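Local atomic coordinates of ATP:cob(I)alamin adenosyltransferase, putative (Burkholderia thailandensis, PDB entry 2ZHZ), a protein that probably transfers the adenosyl group of ATP to cobalamin, making adenosylcobalamin, and works as a homotrimer that binds ATP and magnesium. Residues 126-131 with 153-158; 119-124 with 161-166. All blocks are in the same frame, centred on the assembly; numbering follows the deposited sequence.

Contact 1: residues 126-131 with 153-158. With ATP (adenosine-5'-triphosphate), chain H.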
loop_
_atom_site.group_PDB
_atom_site.type_symbol
_atom_site.label_atom_id
_atom_site.label_comp_id
_atom_site.label_asym_id
_atom_site.label_seq_id
_atom_site.Cartn_x
_atom_site.Cartn_y
_atom_site.Cartn_z
ATOM N N THR B 126 7.460 -2.858 4.237
ATOM C CA THR B 126 7.638 -1.742 3.313
ATOM C C THR B 126 6.611 -0.628 3.512
ATOM O O THR B 126 6.934 0.543 3.335
ATOM C CB THR B 126 7.610 -2.208 1.837
ATOM O OG1 THR B 126 6.344 -2.813 1.540
ATOM C CG2 THR B 126 8.723 -3.202 1.581
ATOM N N VAL B 127 5.378 -0.973 3.870
ATOM C CA VAL B 127 4.386 0.068 4.098
ATOM C C VAL B 127 4.762 0.786 5.399
ATOM O O VAL B 127 4.550 1.991 5.543
ATOM C CB VAL B 127 2.958 -0.513 4.204
ATOM C CG1 VAL B 127 1.963 0.599 4.541
ATOM C CG2 VAL B 127 2.573 -1.184 2.875
ATOM N N CYS B 128 5.342 0.044 6.338
ATOM C CA CYS B 128 5.762 0.643 7.605
ATOM C C CYS B 128 6.859 1.670 7.337
ATOM O O CYS B 128 6.856 2.763 7.912
ATOM C CB CYS B 128 6.289 -0.428 8.565
ATOM S SG CYS B 128 6.869 0.230 10.156
ATOM N N ARG B 129 7.795 1.320 6.461
ATOM C CA ARG B 129 8.894 2.225 6.129
ATOM C C ARG B 129 8.384 3.458 5.385
ATOM O O ARG B 129 8.973 4.539 5.482
ATOM C CB ARG B 129 9.952 1.478 5.316
ATOM C CG ARG B 129 10.685 0.440 6.157
ATOM C CD ARG B 129 11.350 -0.624 5.312
ATOM N NE ARG B 129 12.603 -0.174 4.719
ATOM C CZ ARG B 129 13.721 0.023 5.411
ATOM N NH1 ARG B 129 14.817 0.424 4.793
ATOM N NH2 ARG B 129 13.741 -0.182 6.725
ATOM N N ARG B 130 7.289 3.288 4.647
ATOM C CA ARG B 130 6.668 4.397 3.932
ATOM C C ARG B 130 6.071 5.338 4.993
ATOM O O ARG B 130 6.170 6.563 4.884
ATOM C CB ARG B 130 5.578 3.870 2.979
ATOM C CG ARG B 130 4.667 4.938 2.370
ATOM C CD ARG B 130 4.207 4.567 0.948
ATOM N NE ARG B 130 3.492 3.290 0.831
ATOM C CZ ARG B 130 2.210 3.094 1.142
ATOM N NH1 ARG B 130 1.466 4.086 1.613
ATOM N NH2 ARG B 130 1.653 1.907 0.938
ATOM N N ALA B 131 5.464 4.763 6.030
ATOM C CA ALA B 131 4.889 5.572 7.104
ATOM C C ALA B 131 6.001 6.319 7.837
ATOM O O ALA B 131 5.815 7.457 8.272
ATOM C CB ALA B 131 4.110 4.692 8.083
ATOM N N ASN B 153 10.519 2.884 13.205
ATOM C CA ASN B 153 11.873 2.512 12.804
ATOM C C ASN B 153 12.095 1.067 13.266
ATOM O O ASN B 153 12.565 0.213 12.510
ATOM C CB ASN B 153 12.899 3.436 13.474
ATOM C CG ASN B 153 14.290 3.290 12.885
ATOM O OD1 ASN B 153 15.294 3.649 13.506
ATOM N ND2 ASN B 153 14.355 2.774 11.677
ATOM N N ARG B 154 11.732 0.802 14.516
ATOM C CA ARG B 154 11.877 -0.526 15.091
ATOM C C ARG B 154 10.888 -1.522 14.502
ATOM O O ARG B 154 11.225 -2.682 14.291
ATOM C CB ARG B 154 11.700 -0.451 16.611
ATOM C CG ARG B 154 12.867 0.216 17.305
ATOM C CD ARG B 154 12.586 0.537 18.770
ATOM N NE ARG B 154 13.784 1.097 19.384
ATOM C CZ ARG B 154 14.359 2.230 18.996
ATOM N NH1 ARG B 154 13.837 2.938 18.002
ATOM N NH2 ARG B 154 15.482 2.638 19.568
ATOM N N LEU B 155 9.668 -1.069 14.231
ATOM C CA LEU B 155 8.653 -1.957 13.685
ATOM C C LEU B 155 9.018 -2.566 12.328
ATOM O O LEU B 155 8.747 -3.743 12.093
ATOM C CB LEU B 155 7.303 -1.238 13.585
ATOM C CG LEU B 155 6.139 -2.093 13.067
ATOM C CD1 LEU B 155 6.005 -3.362 13.905
ATOM C CD2 LEU B 155 4.852 -1.285 13.115
ATOM N N SER B 156 9.618 -1.790 11.428
ATOM C CA SER B 156 9.969 -2.357 10.126
ATOM C C SER B 156 11.026 -3.439 10.326
ATOM O O SER B 156 11.035 -4.451 9.627
ATOM C CB SER B 156 10.470 -1.277 9.151
ATOM O OG SER B 156 11.702 -0.710 9.546
ATOM N N ASP B 157 11.907 -3.227 11.298
ATOM C CA ASP B 157 12.952 -4.198 11.616
ATOM C C ASP B 157 12.261 -5.470 12.117
ATOM O O ASP B 157 12.560 -6.571 11.655
ATOM C CB ASP B 157 13.874 -3.619 12.699
ATOM C CG ASP B 157 15.114 -4.473 12.958
ATOM O OD1 ASP B 157 15.917 -4.070 13.826
ATOM O OD2 ASP B 157 15.296 -5.529 12.314
ATOM N N LEU B 158 11.320 -5.315 13.049
ATOM C CA LEU B 158 10.599 -6.461 13.602
ATOM C C LEU B 158 9.773 -7.192 12.543
ATOM O O LEU B 158 9.640 -8.417 12.583
ATOM C CB LEU B 158 9.684 -6.017 14.752
ATOM C CG LEU B 158 8.856 -7.130 15.404
ATOM C CD1 LEU B 158 9.788 -8.227 15.915
ATOM C CD2 LEU B 158 8.029 -6.556 16.551
HETATM P PG ATP H . 18.366 1.698 11.840
HETATM O O1G ATP H . 17.890 2.880 12.632
HETATM O O2G ATP H . 19.429 0.908 12.547
HETATM O O3G ATP H . 17.219 0.801 11.462
HETATM P PB ATP H . 18.303 3.084 9.324
HETATM O O1B ATP H . 16.868 3.314 9.701
HETATM O O2B ATP H . 19.144 4.290 8.984
HETATM O O3B ATP H . 19.059 2.229 10.476
HETATM P PA ATP H . 17.671 0.602 7.925
HETATM O O1A ATP H . 16.275 0.666 8.441
HETATM O O2A ATP H . 18.616 -0.450 8.452
HETATM O O3A ATP H . 18.398 2.066 8.059
HETATM O "O5'" ATP H . 17.562 0.446 6.328
HETATM C "C5'" ATP H . 18.693 0.062 5.552
HETATM C "C4'" ATP H . 18.783 0.903 4.282
HETATM O "O4'" ATP H . 17.478 1.261 3.760
HETATM C "C3'" ATP H . 19.569 2.193 4.497
HETATM O "O3'" ATP H . 20.804 2.141 3.773
HETATM C "C2'" ATP H . 18.643 3.314 4.045
HETATM O "O2'" ATP H . 19.252 4.035 2.964
HETATM C "C1'" ATP H . 17.338 2.675 3.605
HETATM N N9 ATP H . 16.169 3.134 4.440
HETATM C C8 ATP H . 16.166 3.392 5.776
HETATM N N7 ATP H . 14.944 3.776 6.214
HETATM C C5 ATP H . 14.124 3.773 5.149
HETATM C C6 ATP H . 12.682 4.075 4.896
HETATM N N6 ATP H . 11.872 4.463 5.906
HETATM N N1 ATP H . 12.206 3.945 3.610
HETATM C C2 ATP H . 13.010 3.550 2.569
HETATM N N3 ATP H . 14.333 3.259 2.736
HETATM C C4 ATP H . 14.934 3.349 3.976
#
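C128 and R129 meet L155 and S156 where two antiparallel helices run side by side, their axes 8.7 Å apart. C128 holds its sulfur anti to the backbone N (chi1 179°), which sends C128 SG straight across the gap, 3.6 Å from S156 N and 3.8 Å from L155 CB. The sulfur settles between the backbone N of S156 and the side chain of L155, the residue before it. L155 lies along the sulfur from CB to CD2 and also packs on L42 of helix 31-50 and on I65 and L69 of helix 56-77. R129 takes a different course. Its stem lies against the serine, R129 CG 3.5 Å from S156 CB, and the bend at chi3 (78°) brings the guanidinium against the nucleotide. One face lies against the adenine, with ATP C5 3.4 Å above the plane and toward the rim; S156 OG sits at the edge. R129 NH1 gives a nearly straight hydrogen bond to ATP O5' (3.1 Å), and R129 NH2 another to ATP O1A (3.2 Å). The backbone takes part too: ATP N6 donates to R129 O over 2.9 Å. R11 and K28 of the second subunit grip the same nucleotide, so this helix pair forms one wall of the intersubunit ATP site of PduO-type adenosyltransferases.

Contact 2: residues 119-124 with 161-166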
loop_
_atom_site.group_PDB
_atom_site.type_symbol
_atom_site.label_atom_id
_atom_site.label_comp_id
_atom_site.label_asym_id
_atom_site.label_seq_id
_atom_site.Cartn_x
_atom_site.Cartn_y
_atom_site.Cartn_z
ATOM N N ALA B 119 5.543 -13.326 3.130
ATOM C CA ALA B 119 5.465 -12.371 2.029
ATOM C C ALA B 119 4.629 -11.167 2.455
ATOM O O ALA B 119 4.981 -10.021 2.176
ATOM C CB ALA B 119 4.847 -13.029 0.802
ATOM N N LEU B 120 3.517 -11.431 3.131
ATOM C CA LEU B 120 2.653 -10.355 3.595
ATOM C C LEU B 120 3.382 -9.519 4.644
ATOM O O LEU B 120 3.243 -8.297 4.679
ATOM C CB LEU B 120 1.352 -10.928 4.169
ATOM C CG LEU B 120 0.382 -11.493 3.121
ATOM C CD1 LEU B 120 -0.773 -12.221 3.807
ATOM C CD2 LEU B 120 -0.140 -10.349 2.247
ATOM N N ALA B 121 4.172 -10.178 5.488
ATOM C CA ALA B 121 4.924 -9.475 6.517
ATOM C C ALA B 121 5.890 -8.492 5.857
ATOM O O ALA B 121 6.131 -7.398 6.377
ATOM C CB ALA B 121 5.693 -10.473 7.387
ATOM N N HIS B 122 6.442 -8.882 4.708
ATOM C CA HIS B 122 7.368 -8.009 3.990
ATOM C C HIS B 122 6.631 -6.813 3.395
ATOM O O HIS B 122 7.191 -5.723 3.299
ATOM C CB HIS B 122 8.108 -8.788 2.899
ATOM C CG HIS B 122 9.320 -9.507 3.401
ATOM N ND1 HIS B 122 10.454 -8.844 3.821
ATOM C CD2 HIS B 122 9.563 -10.826 3.592
ATOM C CE1 HIS B 122 11.341 -9.724 4.251
ATOM N NE2 HIS B 122 10.825 -10.934 4.123
ATOM N N VAL B 123 5.381 -7.014 2.989
ATOM C CA VAL B 123 4.594 -5.903 2.465
ATOM C C VAL B 123 4.359 -4.953 3.643
ATOM O O VAL B 123 4.489 -3.737 3.505
ATOM C CB VAL B 123 3.238 -6.377 1.891
ATOM C CG1 VAL B 123 2.295 -5.182 1.710
ATOM C CG2 VAL B 123 3.462 -7.070 0.538
ATOM N N CYS B 124 4.027 -5.510 4.806
ATOM C CA CYS B 124 3.807 -4.687 5.995
ATOM C C CYS B 124 5.075 -3.891 6.295
ATOM O O CYS B 124 5.014 -2.703 6.614
ATOM C CB CYS B 124 3.447 -5.558 7.209
ATOM S SG CYS B 124 1.817 -6.330 7.115
ATOM N N VAL B 161 12.081 -9.361 10.713
ATOM C CA VAL B 161 12.391 -10.513 11.553
ATOM C C VAL B 161 11.236 -11.503 11.611
ATOM O O VAL B 161 11.445 -12.712 11.530
ATOM C CB VAL B 161 12.761 -10.064 12.980
ATOM C CG1 VAL B 161 13.000 -11.281 13.875
ATOM C CG2 VAL B 161 14.009 -9.203 12.929
ATOM N N LEU B 162 10.013 -10.994 11.734
ATOM C CA LEU B 162 8.853 -11.868 11.793
ATOM C C LEU B 162 8.640 -12.589 10.472
ATOM O O LEU B 162 8.118 -13.703 10.448
ATOM C CB LEU B 162 7.599 -11.080 12.181
ATOM C CG LEU B 162 7.554 -10.563 13.621
ATOM C CD1 LEU B 162 6.232 -9.854 13.849
ATOM C CD2 LEU B 162 7.707 -11.725 14.613
ATOM N N ALA B 163 9.042 -11.964 9.368
ATOM C CA ALA B 163 8.905 -12.612 8.066
ATOM C C ALA B 163 9.783 -13.871 8.063
ATOM O O ALA B 163 9.371 -14.924 7.581
ATOM C CB ALA B 163 9.332 -11.659 6.944
ATOM N N ARG B 164 10.992 -13.760 8.613
ATOM C CA ARG B 164 11.900 -14.906 8.680
ATOM C C ARG B 164 11.303 -15.965 9.602
ATOM O O ARG B 164 11.367 -17.161 9.313
ATOM C CB ARG B 164 13.277 -14.485 9.207
ATOM C CG ARG B 164 14.036 -13.507 8.316
ATOM C CD ARG B 164 15.450 -13.288 8.836
ATOM N NE ARG B 164 16.219 -14.534 8.815
ATOM C CZ ARG B 164 17.268 -14.791 9.595
ATOM N NH1 ARG B 164 17.692 -13.891 10.469
ATOM N NH2 ARG B 164 17.887 -15.960 9.504
ATOM N N VAL B 165 10.724 -15.519 10.712
ATOM C CA VAL B 165 10.093 -16.424 11.666
ATOM C C VAL B 165 8.972 -17.194 10.981
ATOM O O VAL B 165 8.819 -18.400 11.189
ATOM C CB VAL B 165 9.496 -15.651 12.865
ATOM C CG1 VAL B 165 8.621 -16.575 13.703
ATOM C CG2 VAL B 165 10.614 -15.070 13.712
ATOM N N LEU B 166 8.190 -16.496 10.160
ATOM C CA LEU B 166 7.075 -17.120 9.454
ATOM C C LEU B 166 7.499 -18.110 8.373
ATOM O O LEU B 166 6.795 -19.089 8.118
ATOM C CB LEU B 166 6.151 -16.046 8.861
ATOM C CG LEU B 166 5.355 -15.275 9.924
ATOM C CD1 LEU B 166 4.496 -14.192 9.271
ATOM C CD2 LEU B 166 4.475 -16.248 10.701
#
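With chi1 at -85°, H122 places CG opposite its own carbonyl carbon and beside its backbone N, and chi2 of -69° then turns the imidazole so that a face, not an edge, is presented to the facing helix. Against that face rests the methyl group of A163. It does not sit centrally but leans toward one side of the ring: H122 NE2 is 3.3 Å from A163 CB and H122 CD2 is 3.5 Å away, while CG stands farther off. The contact is of the CH-pi kind, and it is tight. The ring's other nitrogen is engaged elsewhere, since H122 ND1 is hydrogen-bonded to NE of R125 in the next turn of the same helix; that bond probably helps fix the ring's rotation.

Beside the histidine the two backbones come close where the methyl groups of two alanines meet. A121 and A163 point at each other, A121 CB to A163 CB at 3.9 Å, with the CA of A121 5.3 Å from the CA of A163 and the helix axes 8.3 Å apart, nearly antiparallel at 176°. Such small-residue packing lets neighbouring members of the five-helix bundle approach closely, here helices 116-141 and 147-169. L166 adds a looser touch from the next turn: its extended side chain brings L166 CD1 to 4.3 Å from A121 CB, and it also packs on L54 and P55 in a loop.

The surrounding faces are taken by other parts of the bundle. L120 and C124 turn to helix 31-50, and L162 rests on L62 of helix 56-77. On the flank next to the second subunit, A119 packs on its G47 and V123 on its V48.

From the N terminus the chain first passes helices 31-50, 56-77 and 86-101, then enters helix 116-141, meeting first 119-124 and, after the single residue R125, 126-131. It reverses through a short connection into helix 147-169, where 153-158 comes before 161-166. Contact 1 therefore closes the inner loop of a helical hairpin and contact 2 the outer one, nested without crossing. Their centres lie 11 Å apart along the same pair of helices, so the two illustrate how one interface can change character along its length: contact 1 lies at the nucleotide; contact 2, farther from the centre of the chain, is plain bundle packing near the open ends of the hairpin. Both also touch the second subunit.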